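Local coordinates for beta sliding clamp (Bartonella birtlesii LL-WM9, PDB 6PTR), which probably encircles DNA as a ring-shaped head-to-tail homodimer and tethers DNA polymerases and other proteins to it, conferring processivity, at residues G135-L140 with D228-L233; K146-C151 with V193-P198; I168-V173 with D202-V207; T236-S241 with S249-G254. All blocks are in the same frame, centred on the assembly; numbering follows the deposited sequence.

Contact 1 (G135-L140 with D228-L233)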
loop_
_atom_site.group_PDB
_atom_site.type_symbol
_atom_site.label_atom_id
_atom_site.label_comp_id
_atom_site.label_asym_id
_atom_site.label_seq_id
_atom_site.Cartn_x
_atom_site.Cartn_y
_atom_site.Cartn_z
ATOM N N GLY C 135 16.239 38.650 7.336
ATOM C CA GLY C 135 15.893 39.870 8.034
ATOM C C GLY C 135 15.014 39.693 9.246
ATOM O O GLY C 135 14.828 40.643 10.009
ATOM N N CYS C 136 14.457 38.498 9.434
ATOM C CA CYS C 136 13.515 38.217 10.508
ATOM C C CYS C 136 13.910 36.900 11.153
ATOM O O CYS C 136 14.201 35.932 10.447
ATOM C CB CYS C 136 12.079 38.148 9.972
ATOM S SG CYS C 136 10.804 37.730 11.193
ATOM N N ARG C 137 13.916 36.863 12.482
ATOM C CA ARG C 137 14.312 35.671 13.221
ATOM C C ARG C 137 13.504 35.623 14.507
ATOM O O ARG C 137 13.480 36.602 15.257
ATOM C CB ARG C 137 15.814 35.697 13.521
ATOM C CG ARG C 137 16.351 34.534 14.383
ATOM C CD ARG C 137 17.874 34.564 14.406
ATOM N NE ARG C 137 18.459 33.426 15.108
ATOM C CZ ARG C 137 18.641 33.379 16.423
ATOM N NH1 ARG C 137 18.271 34.405 17.177
ATOM N NH2 ARG C 137 19.186 32.304 16.984
ATOM N N PHE C 138 12.822 34.509 14.749
ATOM C CA PHE C 138 12.010 34.364 15.951
ATOM C C PHE C 138 11.883 32.877 16.259
ATOM O O PHE C 138 12.373 32.028 15.513
ATOM C CB PHE C 138 10.637 35.037 15.791
ATOM C CG PHE C 138 9.788 34.474 14.682
ATOM C CD1 PHE C 138 9.992 34.860 13.364
ATOM C CD2 PHE C 138 8.754 33.599 14.959
ATOM C CE1 PHE C 138 9.197 34.360 12.346
ATOM C CE2 PHE C 138 7.956 33.096 13.939
ATOM C CZ PHE C 138 8.173 33.481 12.635
ATOM N N PHE C 139 11.245 32.570 17.386
ATOM C CA PHE C 139 11.115 31.191 17.843
ATOM C C PHE C 139 9.653 30.861 18.100
ATOM O O PHE C 139 8.893 31.711 18.568
ATOM C CB PHE C 139 11.912 30.953 19.131
ATOM C CG PHE C 139 13.394 31.156 18.981
ATOM C CD1 PHE C 139 13.946 32.427 19.033
ATOM C CD2 PHE C 139 14.239 30.068 18.788
ATOM C CE1 PHE C 139 15.315 32.609 18.879
ATOM C CE2 PHE C 139 15.615 30.249 18.659
ATOM C CZ PHE C 139 16.143 31.515 18.692
ATOM N N LEU C 140 9.268 29.626 17.782
ATOM C CA LEU C 140 7.991 29.034 18.178
ATOM C C LEU C 140 8.278 27.659 18.752
ATOM O O LEU C 140 9.218 26.998 18.324
ATOM C CB LEU C 140 7.025 28.843 17.007
ATOM C CG LEU C 140 6.332 29.995 16.310
ATOM C CD1 LEU C 140 5.430 29.421 15.207
ATOM C CD2 LEU C 140 5.519 30.754 17.324
ATOM N N ASP C 228 12.004 24.315 20.843
ATOM C CA ASP C 228 11.580 25.383 19.959
ATOM C C ASP C 228 12.129 25.179 18.560
ATOM O O ASP C 228 13.115 24.469 18.338
ATOM C CB ASP C 228 12.032 26.745 20.499
ATOM C CG ASP C 228 11.358 27.110 21.799
ATOM O OD1 ASP C 228 10.183 26.747 22.007
ATOM O OD2 ASP C 228 12.006 27.774 22.620
ATOM N N VAL C 229 11.473 25.835 17.616
ATOM C CA VAL C 229 11.937 25.940 16.250
ATOM C C VAL C 229 12.400 27.374 16.053
ATOM O O VAL C 229 11.674 28.313 16.398
ATOM C CB VAL C 229 10.812 25.576 15.265
ATOM C CG1 VAL C 229 11.294 25.612 13.816
ATOM C CG2 VAL C 229 10.229 24.222 15.630
ATOM N N CYS C 230 13.610 27.542 15.536
ATOM C CA CYS C 230 14.091 28.858 15.131
ATOM C C CYS C 230 13.646 29.101 13.691
ATOM O O CYS C 230 14.007 28.338 12.784
ATOM C CB CYS C 230 15.612 28.957 15.257
ATOM S SG CYS C 230 16.164 30.653 14.815
ATOM N N ILE C 231 12.834 30.135 13.477
ATOM C CA ILE C 231 12.331 30.450 12.152
ATOM C C ILE C 231 13.015 31.721 11.673
ATOM O O ILE C 231 13.011 32.742 12.374
ATOM C CB ILE C 231 10.801 30.612 12.148
ATOM C CG1 ILE C 231 10.144 29.308 12.617
ATOM C CG2 ILE C 231 10.313 30.962 10.742
ATOM C CD1 ILE C 231 8.628 29.359 12.602
ATOM N N GLU C 232 13.621 31.653 10.495
ATOM C CA GLU C 232 14.322 32.792 9.918
ATOM C C GLU C 232 13.785 33.010 8.516
ATOM O O GLU C 232 13.515 32.048 7.792
ATOM C CB GLU C 232 15.845 32.560 9.885
ATOM C CG GLU C 232 16.508 32.527 11.253
ATOM C CD GLU C 232 17.930 32.046 11.175
ATOM O OE1 GLU C 232 18.150 30.835 10.947
ATOM O OE2 GLU C 232 18.837 32.878 11.306
ATOM N N LEU C 233 13.596 34.266 8.126
ATOM C CA LEU C 233 13.094 34.437 6.777
ATOM C C LEU C 233 13.530 35.765 6.195
ATOM O O LEU C 233 13.912 36.707 6.903
ATOM C CB LEU C 233 11.556 34.303 6.690
ATOM C CG LEU C 233 10.579 35.176 7.478
ATOM C CD1 LEU C 233 9.188 35.177 6.816
ATOM C CD2 LEU C 233 10.473 34.646 8.893
#
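Phe138 lays one face of its ring against Ile231, whose CB stands 4.1 Å from the ring centroid in a CH-pi contact, while Leu233 CD2 meets the edge of the same ring at CE1, 3.7 Å away. With its CG set between the backbone N and the carbonyl carbon (chi1 61°), the ring leans across to the opposing strand instead of rising straight from the sheet. Cys136 SG also touches Leu233 CD2, at 3.9 Å, and Leu140 CD1 reaches Ile231 CD1, so the two strands present only apolar side chains on this face. The reverse face is mixed. Arg137 and Glu232 run side by side in the same direction, their guanidinium and carboxylate planes 80° apart, and form a long salt bridge of 3.9 Å between Arg137 NE and Glu232 OE2. Cys230 SG touches both neighbours on this face: it is 3.6 Å from Arg137 NE and makes an oblique sulfur-aromatic contact with the Phe139 ring.

An antiparallel ladder sets these pairs in register, with hydrogen-bonded pairs at Cys136-Leu233, Phe138-Ile231 and Leu140-Val229. Its shortest bond runs from Val229 N to Leu140 O, 2.6 Å and almost straight at 178°. Gly135 and Cys136 both face Leu233, a classic beta bulge where strand 136-141 begins.

That strand is the outermost of its sheet within the chain. Strand 237-242 flanks 228-233 on the other side, Phe240 packing on Val229 and Ile231, while helix 142-152 covers Leu140 through Leu148.

Contact 2 (K146-C151 with V193-P198)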
loop_
_atom_site.group_PDB
_atom_site.type_symbol
_atom_site.label_atom_id
_atom_site.label_comp_id
_atom_site.label_asym_id
_atom_site.label_seq_id
_atom_site.Cartn_x
_atom_site.Cartn_y
_atom_site.Cartn_z
ATOM N N LYS C 146 3.545 22.749 14.892
ATOM C CA LYS C 146 2.806 21.606 14.375
ATOM C C LYS C 146 1.307 21.886 14.352
ATOM O O LYS C 146 0.614 21.502 13.404
ATOM C CB LYS C 146 3.088 20.375 15.224
ATOM C CG LYS C 146 2.392 19.131 14.709
ATOM C CD LYS C 146 2.700 17.944 15.605
ATOM C CE LYS C 146 2.139 16.636 15.044
ATOM N NZ LYS C 146 0.663 16.622 14.961
ATOM N N HIS C 147 0.795 22.518 15.410
ATOM C CA HIS C 147 -0.621 22.860 15.460
ATOM C C HIS C 147 -0.997 23.768 14.297
ATOM O O HIS C 147 -2.008 23.543 13.626
ATOM C CB HIS C 147 -0.942 23.522 16.795
ATOM C CG HIS C 147 -2.325 24.090 16.872
ATOM N ND1 HIS C 147 -3.454 23.300 16.900
ATOM C CD2 HIS C 147 -2.759 25.374 16.922
ATOM C CE1 HIS C 147 -4.524 24.071 16.967
ATOM N NE2 HIS C 147 -4.131 25.334 16.984
ATOM N N LEU C 148 -0.192 24.806 14.043
ATOM C CA LEU C 148 -0.506 25.725 12.947
ATOM C C LEU C 148 -0.537 24.995 11.613
ATOM O O LEU C 148 -1.440 25.211 10.794
ATOM C CB LEU C 148 0.509 26.864 12.907
ATOM C CG LEU C 148 0.650 27.679 14.191
ATOM C CD1 LEU C 148 1.880 28.559 14.120
ATOM C CD2 LEU C 148 -0.603 28.514 14.408
ATOM N N LEU C 149 0.458 24.132 11.369
ATOM C CA LEU C 149 0.511 23.409 10.106
ATOM C C LEU C 149 -0.589 22.354 10.023
ATOM O O LEU C 149 -1.155 22.124 8.944
ATOM C CB LEU C 149 1.886 22.757 9.931
ATOM C CG LEU C 149 3.022 23.771 9.821
ATOM C CD1 LEU C 149 4.384 23.097 9.837
ATOM C CD2 LEU C 149 2.883 24.638 8.574
ATOM N N ASP C 150 -0.898 21.699 11.145
ATOM C CA ASP C 150 -1.997 20.728 11.169
ATOM C C ASP C 150 -3.332 21.368 10.822
ATOM O O ASP C 150 -4.198 20.715 10.223
ATOM C CB ASP C 150 -2.122 20.073 12.545
ATOM C CG ASP C 150 -1.130 18.951 12.761
ATOM O OD1 ASP C 150 -0.604 18.400 11.770
ATOM O OD2 ASP C 150 -0.908 18.607 13.942
ATOM N N CYS C 151 -3.536 22.626 11.212
ATOM C CA CYS C 151 -4.795 23.289 10.871
ATOM C C CYS C 151 -4.922 23.633 9.389
ATOM O O CYS C 151 -6.047 23.849 8.916
ATOM C CB CYS C 151 -4.964 24.580 11.670
ATOM S SG CYS C 151 -5.258 24.391 13.431
ATOM N N VAL C 193 -5.692 29.869 10.603
ATOM C CA VAL C 193 -5.360 29.709 12.020
ATOM C C VAL C 193 -4.526 30.896 12.476
ATOM O O VAL C 193 -3.626 31.344 11.755
ATOM C CB VAL C 193 -4.630 28.373 12.288
ATOM C CG1 VAL C 193 -3.337 28.235 11.451
ATOM C CG2 VAL C 193 -4.379 28.201 13.796
ATOM N N ASP C 194 -4.830 31.393 13.676
ATOM C CA ASP C 194 -4.159 32.518 14.318
ATOM C C ASP C 194 -3.504 32.071 15.615
ATOM O O ASP C 194 -3.993 31.159 16.286
ATOM C CB ASP C 194 -5.143 33.648 14.680
ATOM C CG ASP C 194 -5.695 34.360 13.467
ATOM O OD1 ASP C 194 -5.039 34.332 12.417
ATOM O OD2 ASP C 194 -6.785 34.952 13.565
ATOM N N MET C 195 -2.413 32.750 15.968
ATOM C CA MET C 195 -1.914 32.750 17.341
ATOM C C MET C 195 -1.399 34.139 17.672
ATOM O O MET C 195 -1.118 34.948 16.782
ATOM C CB MET C 195 -0.792 31.732 17.552
ATOM C CG MET C 195 0.461 32.086 16.805
ATOM S SD MET C 195 1.802 30.914 17.118
ATOM C CE MET C 195 2.356 31.464 18.736
ATOM N N GLU C 196 -1.288 34.417 18.976
ATOM C CA GLU C 196 -0.593 35.614 19.410
ATOM C C GLU C 196 0.835 35.555 18.896
ATOM O O GLU C 196 1.523 34.546 19.064
ATOM C CB GLU C 196 -0.614 35.719 20.935
ATOM C CG GLU C 196 0.092 36.955 21.459
ATOM C CD GLU C 196 -0.252 37.260 22.912
ATOM O OE1 GLU C 196 -1.412 37.027 23.317
ATOM O OE2 GLU C 196 0.644 37.733 23.643
ATOM N N ALA C 197 1.273 36.629 18.257
ATOM C CA ALA C 197 2.559 36.600 17.577
ATOM C C ALA C 197 3.698 36.582 18.591
ATOM O O ALA C 197 3.692 37.374 19.541
ATOM C CB ALA C 197 2.711 37.802 16.663
ATOM N N PRO C 198 4.697 35.727 18.416
ATOM C CA PRO C 198 5.862 35.766 19.308
ATOM C C PRO C 198 6.639 37.063 19.110
ATOM O O PRO C 198 6.375 37.853 18.201
ATOM C CB PRO C 198 6.673 34.542 18.883
ATOM C CG PRO C 198 6.260 34.291 17.458
ATOM C CD PRO C 198 4.833 34.732 17.336
HETATM O O HOH W 1 -3.827 28.553 17.400
#
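The backbone oxygen of Asp194 accepts a 2.8 Å hydrogen bond from water 1, which in turn accepts a weak one from His147 NE2 (3.3 Å) in the plane of the imidazole ring. This water bridges the margin of a helix-on-sheet packing in the central domain of the clamp, where helix 142-152 lies against strand 189-196. The two run nearly antiparallel, their segment axes 161° apart and 8.8 Å from each other at the closest point.

Apart from this water the contact is apolar. Val193 points at the helix and divides its two methyls: CG1 rests 3.6 Å from the backbone oxygen of Leu148, whereas CG2 touches Leu148 CD2. The leucine side chain crosses both Val193 and Met195 at about a right angle, its other methyl, CD1, meeting Met195 SD at 3.8 Å. Met195 brings SD there with CG between its backbone N and carbonyl carbon (chi1 67°) and the chain extended to the sulfur; the bend beyond it turns only the terminal methyl. Leu182 of the adjacent strand and Leu140 of strand 136-141 also pack on Leu148, and Val372 of strand 372-376 covers Val193 and Cys151. On the helix itself, Lys146 NZ makes a 2.7 Å salt bridge to the syn lone pair of Asp150 OD2.

One turn after His147, Cys151 CB abuts Val193 CB at 3.9 Å, and Cys151 SG sits over one face of the His147 ring, off toward its rim.

Contact 3 (I168-V173 with D202-V207)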
loop_
_atom_site.group_PDB
_atom_site.type_symbol
_atom_site.label_atom_id
_atom_site.label_comp_id
_atom_site.label_asym_id
_atom_site.label_seq_id
_atom_site.Cartn_x
_atom_site.Cartn_y
_atom_site.Cartn_z
ATOM N N ILE C 168 1.424 27.772 1.919
ATOM C CA ILE C 168 0.703 28.385 3.030
ATOM C C ILE C 168 1.132 29.835 3.147
ATOM O O ILE C 168 2.330 30.138 3.128
ATOM C CB ILE C 168 0.970 27.648 4.353
ATOM C CG1 ILE C 168 0.375 26.247 4.317
ATOM C CG2 ILE C 168 0.402 28.460 5.540
ATOM C CD1 ILE C 168 0.670 25.453 5.610
ATOM N N TYR C 169 0.169 30.729 3.277
ATOM C CA TYR C 169 0.479 32.151 3.404
ATOM C C TYR C 169 0.712 32.436 4.879
ATOM O O TYR C 169 -0.226 32.405 5.672
ATOM C CB TYR C 169 -0.653 33.000 2.841
ATOM C CG TYR C 169 -0.395 34.497 2.867
ATOM C CD1 TYR C 169 0.820 35.017 2.435
ATOM C CD2 TYR C 169 -1.359 35.389 3.339
ATOM C CE1 TYR C 169 1.072 36.407 2.462
ATOM C CE2 TYR C 169 -1.116 36.765 3.355
ATOM C CZ TYR C 169 0.091 37.252 2.911
ATOM O OH TYR C 169 0.338 38.599 2.936
ATOM N N PHE C 170 1.964 32.764 5.222
ATOM C CA PHE C 170 2.489 32.886 6.583
ATOM C C PHE C 170 2.698 34.382 6.794
ATOM O O PHE C 170 3.541 34.971 6.117
ATOM C CB PHE C 170 3.800 32.094 6.616
ATOM C CG PHE C 170 4.491 31.961 7.961
ATOM C CD1 PHE C 170 4.180 30.920 8.814
ATOM C CD2 PHE C 170 5.582 32.755 8.264
ATOM C CE1 PHE C 170 4.872 30.749 10.003
ATOM C CE2 PHE C 170 6.284 32.580 9.466
ATOM C CZ PHE C 170 5.913 31.575 10.322
ATOM N N HIS C 171 1.896 35.012 7.665
ATOM C CA HIS C 171 1.865 36.475 7.701
ATOM C C HIS C 171 1.388 36.980 9.055
ATOM O O HIS C 171 0.816 36.240 9.859
ATOM C CB HIS C 171 0.975 37.024 6.554
ATOM C CG HIS C 171 -0.478 36.645 6.654
ATOM N ND1 HIS C 171 -0.924 35.346 6.542
ATOM C CD2 HIS C 171 -1.589 37.411 6.812
ATOM C CE1 HIS C 171 -2.247 35.322 6.632
ATOM N NE2 HIS C 171 -2.675 36.566 6.790
ATOM N N ILE C 172 1.603 38.289 9.278
ATOM C CA ILE C 172 1.233 38.980 10.503
ATOM C C ILE C 172 -0.063 39.735 10.278
ATOM O O ILE C 172 -0.279 40.324 9.209
ATOM C CB ILE C 172 2.350 39.945 10.944
ATOM C CG1 ILE C 172 3.627 39.160 11.262
ATOM C CG2 ILE C 172 1.922 40.774 12.137
ATOM C CD1 ILE C 172 3.399 37.974 12.156
ATOM N N VAL C 173 -0.914 39.740 11.298
ATOM C CA VAL C 173 -2.184 40.462 11.279
ATOM C C VAL C 173 -2.105 41.491 12.391
ATOM O O VAL C 173 -2.043 41.133 13.576
ATOM C CB VAL C 173 -3.391 39.534 11.472
ATOM C CG1 VAL C 173 -4.682 40.362 11.513
ATOM C CG2 VAL C 173 -3.456 38.506 10.366
ATOM N N ASP C 202 7.600 41.737 14.374
ATOM C CA ASP C 202 7.218 43.042 13.859
ATOM C C ASP C 202 7.957 43.285 12.548
ATOM O O ASP C 202 9.170 43.063 12.455
ATOM C CB ASP C 202 7.535 44.142 14.879
ATOM N N GLY C 203 7.217 43.706 11.526
ATOM C CA GLY C 203 7.792 43.925 10.215
ATOM C C GLY C 203 7.983 42.682 9.368
ATOM O O GLY C 203 8.474 42.800 8.237
ATOM N N MET C 204 7.625 41.503 9.873
ATOM C CA MET C 204 7.794 40.274 9.107
ATOM C C MET C 204 6.999 40.360 7.812
ATOM O O MET C 204 5.804 40.689 7.853
ATOM C CB MET C 204 7.317 39.060 9.897
ATOM C CG MET C 204 7.621 37.753 9.193
ATOM S SD MET C 204 6.772 36.359 9.925
ATOM C CE MET C 204 5.259 36.354 8.952
ATOM N N PRO C 205 7.604 40.066 6.660
ATOM C CA PRO C 205 6.840 40.059 5.412
ATOM C C PRO C 205 5.884 38.879 5.371
ATOM O O PRO C 205 6.125 37.838 5.984
ATOM C CB PRO C 205 7.923 39.923 4.336
ATOM C CG PRO C 205 9.013 39.170 5.016
ATOM C CD PRO C 205 9.017 39.711 6.439
ATOM N N GLY C 206 4.786 39.050 4.637
ATOM C CA GLY C 206 3.902 37.927 4.361
ATOM C C GLY C 206 4.517 37.085 3.259
ATOM O O GLY C 206 4.849 37.600 2.183
ATOM N N VAL C 207 4.678 35.786 3.522
ATOM C CA VAL C 207 5.349 34.890 2.585
ATOM C C VAL C 207 4.537 33.618 2.374
ATOM O O VAL C 207 3.714 33.214 3.202
ATOM C CB VAL C 207 6.774 34.521 3.055
ATOM C CG1 VAL C 207 7.604 35.789 3.317
ATOM C CG2 VAL C 207 6.713 33.643 4.308
HETATM O O HOH W 2 3.112 39.751 7.318
#
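The contact forms one edge of an antiparallel sheet in the clamp's central domain, where the chain leading into strand 207-210 pairs with strand 167-173. Phe170 and Val207 make the single bridge here, a hydrogen-bonded pair: Phe170 N gives a 2.7 Å bond to Val207 O that is practically straight (179°), and Val207 N returns one of 2.9 Å to Phe170 O.

Ahead of this pair the loop diverges, and Met204 fills the angle between it and the strand. Its side chain crosses that of Phe170 at about a right angle, with SD 3.8 Å from Phe170 CE2 in an oblique Met-aromatic contact. The bend at chi3 (91°) carries the terminal methyl back over the strand, where Met204 CE comes within 3.6 Å of both Phe170 O and His171 CA; Met204 CB meanwhile touches Ile172 CG1. Water 2 bridges the widening backbones, accepting from Ile172 N and donating to Met204 O.

On the other face, Tyr169 passes its ring beside the Gly206 backbone, CE1 lying 3.6 Å from Gly206 C. Its other edge meets a second ring: Tyr169 CE2 sits over the centre of the His171 imidazole, 3.3 Å above its plane. His171 ND1 bonds to Tyr169 O in its own ring plane but from above the carbonyl plane, and NE2 is held by the hydroxyl of Tyr259.

Strand 179-185 flanks the other side of strand 167-173. Phe138 of strand 136-141 packs on Phe170 and Met204, and helix 142-152 covers Ile168.

Contact 4 (T236-S241 with S249-G254). With EDO (1,2-ethanediol), chain Q.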
loop_
_atom_site.group_PDB
_atom_site.type_symbol
_atom_site.label_atom_id
_atom_site.label_comp_id
_atom_site.label_asym_id
_atom_site.label_seq_id
_atom_site.Cartn_x
_atom_site.Cartn_y
_atom_site.Cartn_z
ATOM N N THR C 236 12.764 35.960 0.089
ATOM C CA THR C 236 13.114 34.919 -0.866
ATOM C C THR C 236 13.302 33.528 -0.260
ATOM O O THR C 236 13.141 32.548 -0.984
ATOM C CB THR C 236 14.400 35.281 -1.632
ATOM O OG1 THR C 236 15.501 35.350 -0.728
ATOM C CG2 THR C 236 14.244 36.615 -2.352
ATOM N N LYS C 237 13.654 33.407 1.020
ATOM C CA LYS C 237 13.889 32.090 1.613
ATOM C C LYS C 237 13.382 32.047 3.045
ATOM O O LYS C 237 13.301 33.066 3.725
ATOM C CB LYS C 237 15.389 31.706 1.634
ATOM C CG LYS C 237 15.994 31.356 0.276
ATOM C CD LYS C 237 17.418 30.833 0.474
ATOM C CE LYS C 237 18.010 30.234 -0.795
ATOM N NZ LYS C 237 19.316 29.572 -0.504
ATOM N N ILE C 238 13.066 30.844 3.510
ATOM C CA ILE C 238 12.682 30.629 4.897
ATOM C C ILE C 238 13.437 29.413 5.409
ATOM O O ILE C 238 13.723 28.480 4.651
ATOM C CB ILE C 238 11.155 30.447 5.049
ATOM C CG1 ILE C 238 10.760 30.400 6.523
ATOM C CG2 ILE C 238 10.664 29.177 4.320
ATOM C CD1 ILE C 238 9.216 30.555 6.714
ATOM N N ARG C 239 13.806 29.449 6.681
ATOM C CA ARG C 239 14.613 28.395 7.288
ATOM C C ARG C 239 13.988 28.020 8.616
ATOM O O ARG C 239 13.603 28.901 9.395
ATOM C CB ARG C 239 16.054 28.842 7.497
ATOM C CG ARG C 239 16.893 27.835 8.279
ATOM C CD ARG C 239 18.353 28.251 8.325
ATOM N NE ARG C 239 18.983 28.090 7.017
ATOM C CZ ARG C 239 20.184 28.566 6.691
ATOM N NH1 ARG C 239 20.901 29.248 7.579
ATOM N NH2 ARG C 239 20.663 28.360 5.465
ATOM N N PHE C 240 13.869 26.712 8.857
ATOM C CA PHE C 240 13.379 26.185 10.122
ATOM C C PHE C 240 14.493 25.354 10.730
ATOM O O PHE C 240 14.931 24.370 10.123
ATOM C CB PHE C 240 12.141 25.309 9.930
ATOM C CG PHE C 240 11.002 26.000 9.273
ATOM C CD1 PHE C 240 10.925 26.084 7.887
ATOM C CD2 PHE C 240 9.975 26.540 10.033
ATOM C CE1 PHE C 240 9.866 26.720 7.274
ATOM C CE2 PHE C 240 8.894 27.173 9.410
ATOM C CZ PHE C 240 8.851 27.271 8.039
ATOM N N SER C 241 14.928 25.724 11.926
ATOM C CA SER C 241 15.955 24.968 12.635
ATOM C C SER C 241 15.328 24.362 13.880
ATOM O O SER C 241 14.751 25.074 14.704
ATOM C CB SER C 241 17.147 25.858 13.002
ATOM O OG SER C 241 17.734 26.392 11.827
ATOM N N SER C 249 14.113 26.600 2.581
ATOM C CA SER C 249 13.246 26.513 1.411
ATOM C C SER C 249 13.180 27.855 0.710
ATOM O O SER C 249 13.155 28.904 1.361
ATOM C CB SER C 249 11.832 26.084 1.794
ATOM O OG SER C 249 11.015 25.985 0.619
ATOM N N LYS C 250 13.167 27.821 -0.618
ATOM C CA LYS C 250 12.712 28.997 -1.347
ATOM C C LYS C 250 11.274 29.293 -0.948
ATOM O O LYS C 250 10.547 28.427 -0.468
ATOM C CB LYS C 250 12.814 28.776 -2.854
ATOM C CG LYS C 250 14.252 28.790 -3.333
ATOM C CD LYS C 250 14.389 28.461 -4.807
ATOM C CE LYS C 250 15.852 28.252 -5.148
ATOM N NZ LYS C 250 16.045 27.794 -6.548
ATOM N N LEU C 251 10.878 30.545 -1.117
ATOM C CA LEU C 251 9.489 30.934 -0.938
ATOM C C LEU C 251 8.845 31.009 -2.310
ATOM O O LEU C 251 9.529 31.184 -3.317
ATOM C CB LEU C 251 9.388 32.278 -0.209
ATOM C CG LEU C 251 9.864 32.172 1.250
ATOM C CD1 LEU C 251 10.115 33.545 1.865
ATOM C CD2 LEU C 251 8.848 31.390 2.093
ATOM N N VAL C 252 7.528 30.847 -2.351
ATOM C CA VAL C 252 6.834 30.958 -3.634
ATOM C C VAL C 252 6.862 32.407 -4.088
ATOM O O VAL C 252 6.471 33.308 -3.337
ATOM C CB VAL C 252 5.395 30.442 -3.510
ATOM C CG1 VAL C 252 4.653 30.612 -4.846
ATOM C CG2 VAL C 252 5.382 28.999 -3.062
ATOM N N ASP C 253 7.289 32.635 -5.330
ATOM C CA ASP C 253 7.445 33.982 -5.883
ATOM C C ASP C 253 6.119 34.382 -6.511
ATOM O O ASP C 253 5.902 34.234 -7.715
ATOM C CB ASP C 253 8.588 34.021 -6.895
ATOM C CG ASP C 253 8.828 35.410 -7.454
ATOM O OD1 ASP C 253 8.142 36.357 -7.023
ATOM O OD2 ASP C 253 9.710 35.554 -8.327
ATOM N N GLY C 254 5.233 34.920 -5.683
ATOM C CA GLY C 254 3.930 35.371 -6.136
ATOM C C GLY C 254 3.245 36.116 -5.013
ATOM O O GLY C 254 3.773 36.246 -3.906
HETATM C C1 EDO Q . 17.240 26.363 -0.819
HETATM O O1 EDO Q . 17.340 27.004 -2.097
HETATM C C2 EDO Q . 18.560 25.664 -0.522
HETATM O O2 EDO Q . 19.406 26.531 0.244
#
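Leu251 and Ile238 meet with their side chains crossed at about a right angle, Leu251 CD2 pressing on Ile238 CG2 at 3.6 Å. The other leucine methyl, CD1, turns to the backbone and lies 3.6 Å from Lys237 N, so the two methyls divide between the Ile238 side chain and the Lys237 backbone. Ile238 presents CG2 because its longer branch, CG1, is anti to the backbone N (chi1 -173°), leaving the methyl between N and the carbonyl carbon. Ser249 lies on the same face of the sheet, its CB near Ile238 CG2; its hydroxyl turns back to donate a 2.7 Å hydrogen bond to Lys250 O, in the carbonyl plane and on a lone pair.

The two segments belong to the beta hairpin of strands 237-242 and 245-250. Ile238 and Ser249 form one of its hydrogen-bonded pairs, with 2.9 Å from Ile238 N to Ser249 O and 2.8 Å in return from Ser249 N to Ile238 O. Beyond it Leu251 N still reaches Thr236 O, at 3.0 Å, but from well above the carbonyl plane, as the chain leaves the strand.

Lys237 and Lys250 form the neighbouring non-hydrogen-bonded pair, yet their extended side chains diverge. An ethanediol, probably from the crystallisation liquor, lies near both: Lys237 NZ donates to its O2 at 3.1 Å, and Lys250 CE stands 3.6 Å from O1. Ser129 OG also hydrogen-bonds this molecule, and Lys250 NZ makes weak polar contacts with Asp58 and Leu57 O.

All four contacts lie around the central domain. Contacts 1 and 4 share a sheet: Glu232 O and Arg239 N, 2.8 Å apart, probably form a hydrogen bond joining their neighbouring strands. Contacts 2 and 3 reach a second sheet and meet where Leu149 CD2 touches Ile168 CD1 at 3.8 Å. Between the two sheets, contact 1 packs on contact 3 through Phe138 CZ and Phe170 CZ, 3.8 Å apart, and on contact 2 through Leu140 CD2 and Met195 CE, 3.5 Å apart. Val207 CG1 and Leu251 CD1 link contacts 3 and 4 at 3.7 Å. Contacts 2 and 4 do not touch; their centres are about 18 Å apart.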